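Local coordinates for protein chorismate mutase (Paraburkholderia phymatum, PDB 5TS9) that probably catalyses the rearrangement of chorismate to prephenate, as an all-helical type II chorismate mutase, at residues 82-85 and 86-90; 129-132 and 133-136. All blocks are in the same frame, centred on the assembly; numbering follows the deposited sequence. Where two conformers were deposited one is given.

Contact 1: residues 82-85 and 86-90; sequences KEVQ and YALLN
The phenol ring of Tyr-86 slants back over the turn of helix that begins at Lys-82, with that residue's carbonyl meeting it obliquely. The closest ring atom is Tyr-86 CD2, 3.3 Å from Lys-82 O, and further along the same flank Tyr-86 CE2 comes to 4.1 Å from Lys-82 CB. This placement follows from chi1 of -79°, which sets CG anti to the carbonyl carbon and sends the ring toward the preceding turn. Val-43 and Tyr-44 of the same chain and Arg-164 of the second subunit pack around the tyrosine. The other flat group, the carboxamide of Gln-85, stands apart from residues 86-90: OE1 accepts from Lys-36, NE2 binds Asn-81, and two such bonds fix its rotation. Lys-82 carries its polar end away from residues 86-90 too, its chain bending at chi3 to bring NZ into salt bridges with Glu-49 and Glu-79, both within the fold.

Beneath the side chains runs the backbone ladder. Lys-82 O, already close to the ring, accepts from Tyr-86 N at 2.8 Å and an almost straight 176°, while the bond from Ala-87 N to Glu-83 O is longer, 3.3 Å. On another flank Val-84 and Leu-88 lie side by side and point the same way, Val-84 CG1 3.7 Å from Leu-88 CD1. Leu-88 CG also rests 3.3 Å from Val-84 O, the carbonyl that binds its own backbone N. Val-84 continues into contact with Leu-26 and Ala-29 of helix 16-39 and Ala-161 of helix 156-165, and Glu-83 packs on Glu-83 of the second subunit. These successive i-to-i+4 pairs are those of a regular alpha-helix, here the long helix 67-95 at the dimer interface of a type II (AroQ) chorismate mutase.

Contact 2: residues 129-132 and 133-136; sequences APLR and SIAD
Leu-131 O and the side chain of Ile-134 make the tight spot of this bend. Ile-134 CG2 sits only 3.0 Å from Leu-131 O, and Ile-134 CB follows at 3.5 Å, so the beta-branched side chain is pressed against the carbonyl. Chi1 of -156° accounts for it: CG1 swings roughly anti to the backbone N, and CG2 is left wedged between N and the carbonyl carbon. The same oxygen takes a weak hydrogen bond from Ile-134 N, 3.3 Å long with an N-H...O angle of 163°. Farther out the pair is easier, the two side chains lying alongside and pointing the same way, with Leu-131 CD2 3.9 Å from Ile-134 CD1. Both also touch Gln-11 of helix 10-14, and Leu-131 reaches Ala-14 and Phe-15 as well.

Residues 131-134 form a type I beta turn, with Arg-132 and Ser-133 at its two central positions; it lies in the connection from helix 106-128 to helix 137-151. Of those central residues, Arg-132 faces the protein. Its side chain bends at chi3 (69°) and uses all three guanidinium nitrogens: NE donates to the carbonyl of Ile-169, NH2 to that of Arg-168, and NH1 forms a salt bridge with Asp-69. Its backbone bonds to Val-171 too, tying the turn to the C-terminal tail beside Cys-170, whose disulfide partner, Cys-137, starts the next helix.

The outer side is much looser. Ser-133 is exposed and meets residues 129-132 mainly through the peptide it shares with Arg-132, its CB 3.5 Å from Arg-132 C. Pro-130, also exposed, comes closest to residues 133-136 with its carbonyl, Pro-130 O lying 4.1 Å from Ser-133 N, and like Ser-133 it touches a neighbouring molecule in the crystal.

Overall arrangement
Contact 1 and contact 2 lie on opposite sides of the chain's centre, their own centres 32 Å apart and their nearest atoms about 18 Å apart, so neither touches the other. They follow in series along the chain. Contact 1 is buried in helix 67-95, against helices 16-39 and 156-165 and the second subunit; contact 2 is a surface turn about 20 Å from the chain centre, reached by no other chain of the assembly. A salt bridge from the turn to the start of helix 67-95 links them indirectly. The polar side of contact 1, toward helix 16-39, probably lies at or near the active-site pocket, which AroQ enzymes have inside the helical bundle.

Contact 1: residues 82-85 and 86-90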
# COMPACT_ATOMS: atom_id res chain seq x y z
N LYS A 82 1.44 6.73 -0.03
CA LYS A 82 1.90 6.40 -1.38
C LYS A 82 0.86 5.58 -2.15
O LYS A 82 0.70 5.77 -3.35
CB LYS A 82 3.24 5.67 -1.32
CG LYS A 82 4.34 6.49 -0.61
CD LYS A 82 5.73 5.89 -0.75
CE LYS A 82 5.82 4.58 0.01
NZ LYS A 82 7.23 4.02 -0.08
N GLU A 83 0.17 4.65 -1.49
CA GLU A 83 -0.90 3.89 -2.15
C GLU A 83 -1.90 4.82 -2.84
O GLU A 83 -2.29 4.60 -3.99
CB GLU A 83 -1.62 3.02 -1.11
CG GLU A 83 -2.84 2.29 -1.64
CD GLU A 83 -3.44 1.31 -0.62
OE1 GLU A 83 -4.39 0.59 -0.98
OE2 GLU A 83 -2.97 1.26 0.53
N VAL A 84 -2.33 5.85 -2.12
CA VAL A 84 -3.26 6.80 -2.71
C VAL A 84 -2.59 7.57 -3.84
O VAL A 84 -3.14 7.70 -4.93
CB VAL A 84 -3.81 7.74 -1.63
CG1 VAL A 84 -4.66 8.86 -2.25
CG2 VAL A 84 -4.66 6.95 -0.63
N GLN A 85 -1.37 8.06 -3.60
CA GLN A 85 -0.70 8.88 -4.61
C GLN A 85 -0.51 8.11 -5.91
O GLN A 85 -0.76 8.64 -7.00
CB GLN A 85 0.65 9.38 -4.10
CG GLN A 85 0.60 10.37 -2.96
CD GLN A 85 1.99 10.77 -2.51
OE1 GLN A 85 2.84 11.11 -3.34
NE2 GLN A 85 2.23 10.75 -1.20
N TYR A 86 -0.00 6.88 -5.84
CA TYR A 86 0.24 6.13 -7.06
C TYR A 86 -1.07 5.90 -7.82
O TYR A 86 -1.10 5.96 -9.06
CB TYR A 86 0.89 4.78 -6.76
CG TYR A 86 2.38 4.81 -6.49
CD1 TYR A 86 3.27 5.31 -7.44
CD2 TYR A 86 2.89 4.30 -5.30
CE1 TYR A 86 4.65 5.31 -7.20
CE2 TYR A 86 4.24 4.29 -5.04
CZ TYR A 86 5.13 4.80 -6.00
OH TYR A 86 6.49 4.83 -5.74
N ALA A 87 -2.15 5.59 -7.10
CA ALA A 87 -3.42 5.29 -7.76
C ALA A 87 -4.01 6.53 -8.41
O ALA A 87 -4.50 6.48 -9.55
CB ALA A 87 -4.41 4.70 -6.75
N LEU A 88 -3.99 7.65 -7.69
CA LEU A 88 -4.50 8.91 -8.24
C LEU A 88 -3.72 9.31 -9.48
O LEU A 88 -4.30 9.69 -10.50
CB LEU A 88 -4.42 10.02 -7.20
CG LEU A 88 -5.35 9.96 -5.99
CD1 LEU A 88 -5.06 11.16 -5.11
CD2 LEU A 88 -6.82 10.01 -6.47
N LEU A 89 -2.38 9.27 -9.40
CA LEU A 89 -1.57 9.71 -10.53
C LEU A 89 -1.85 8.86 -11.76
O LEU A 89 -1.95 9.38 -12.87
CB LEU A 89 -0.09 9.64 -10.17
CG LEU A 89 0.35 10.78 -9.28
CD1 LEU A 89 1.69 10.45 -8.72
CD2 LEU A 89 0.37 12.14 -10.06
N ASN A 90 -2.01 7.54 -11.58
CA ASN A 90 -2.28 6.73 -12.75
C ASN A 90 -3.71 6.89 -13.22
O ASN A 90 -3.98 6.78 -14.42
CB ASN A 90 -1.96 5.25 -12.49
CG ASN A 90 -0.55 4.87 -12.97
OD1 ASN A 90 0.19 5.72 -13.46
ND2 ASN A 90 -0.19 3.58 -12.83

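Contact 2: residues 129-132 and 133-136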
# COMPACT_ATOMS: atom_id res chain seq x y z
N ALA A 129 -3.98 3.10 24.19
CA ALA A 129 -3.00 2.09 24.58
C ALA A 129 -3.62 0.87 25.27
O ALA A 129 -3.24 -0.26 24.95
CB ALA A 129 -1.94 2.71 25.48
N PRO A 130 -4.54 1.04 26.23
CA PRO A 130 -5.13 -0.15 26.86
C PRO A 130 -5.75 -1.13 25.88
O PRO A 130 -5.52 -2.34 26.02
CB PRO A 130 -6.18 0.43 27.81
CG PRO A 130 -5.68 1.77 28.14
CD PRO A 130 -5.03 2.28 26.88
N LEU A 131 -6.50 -0.66 24.88
CA LEU A 131 -7.26 -1.57 24.03
C LEU A 131 -6.46 -2.14 22.87
O LEU A 131 -7.02 -2.91 22.08
CB LEU A 131 -8.49 -0.86 23.47
CG LEU A 131 -9.30 -0.16 24.55
CD1 LEU A 131 -9.96 1.04 23.96
CD2 LEU A 131 -10.33 -1.09 25.16
N ARG A 132 -5.18 -1.79 22.74
CA ARG A 132 -4.42 -2.23 21.57
C ARG A 132 -4.11 -3.72 21.61
O ARG A 132 -3.91 -4.33 20.55
CB ARG A 132 -3.14 -1.41 21.46
CG ARG A 132 -3.40 0.05 21.06
CD ARG A 132 -2.10 0.82 20.91
NE ARG A 132 -1.36 0.35 19.74
CZ ARG A 132 -0.13 0.73 19.43
NH1 ARG A 132 0.52 1.59 20.23
NH2 ARG A 132 0.46 0.25 18.33
N SER A 133 -4.10 -4.35 22.79
CA SER A 133 -3.86 -5.78 22.88
C SER A 133 -5.11 -6.56 23.27
O SER A 133 -5.02 -7.73 23.64
CB SER A 133 -2.72 -6.06 23.86
OG SER A 133 -3.10 -5.72 25.18
N ILE A 134 -6.29 -5.93 23.18
CA ILE A 134 -7.54 -6.56 23.54
C ILE A 134 -7.93 -7.55 22.44
O ILE A 134 -7.57 -7.38 21.28
CB ILE A 134 -8.62 -5.49 23.77
CG1 ILE A 134 -9.73 -6.01 24.67
CG2 ILE A 134 -9.20 -4.97 22.45
CD1 ILE A 134 -10.77 -4.98 24.97
N ALA A 135 -8.67 -8.59 22.82
CA ALA A 135 -8.91 -9.72 21.91
C ALA A 135 -9.65 -9.29 20.65
O ALA A 135 -9.32 -9.76 19.55
CB ALA A 135 -9.69 -10.82 22.63
N ASP A 136 -10.66 -8.43 20.77
CA ASP A 136 -11.36 -8.00 19.57
C ASP A 136 -10.81 -6.70 19.00
O ASP A 136 -11.53 -5.93 18.37
CB ASP A 136 -12.86 -7.89 19.83
CG ASP A 136 -13.18 -7.08 21.05
OD1 ASP A 136 -12.26 -6.48 21.62
OD2 ASP A 136 -14.37 -7.06 21.43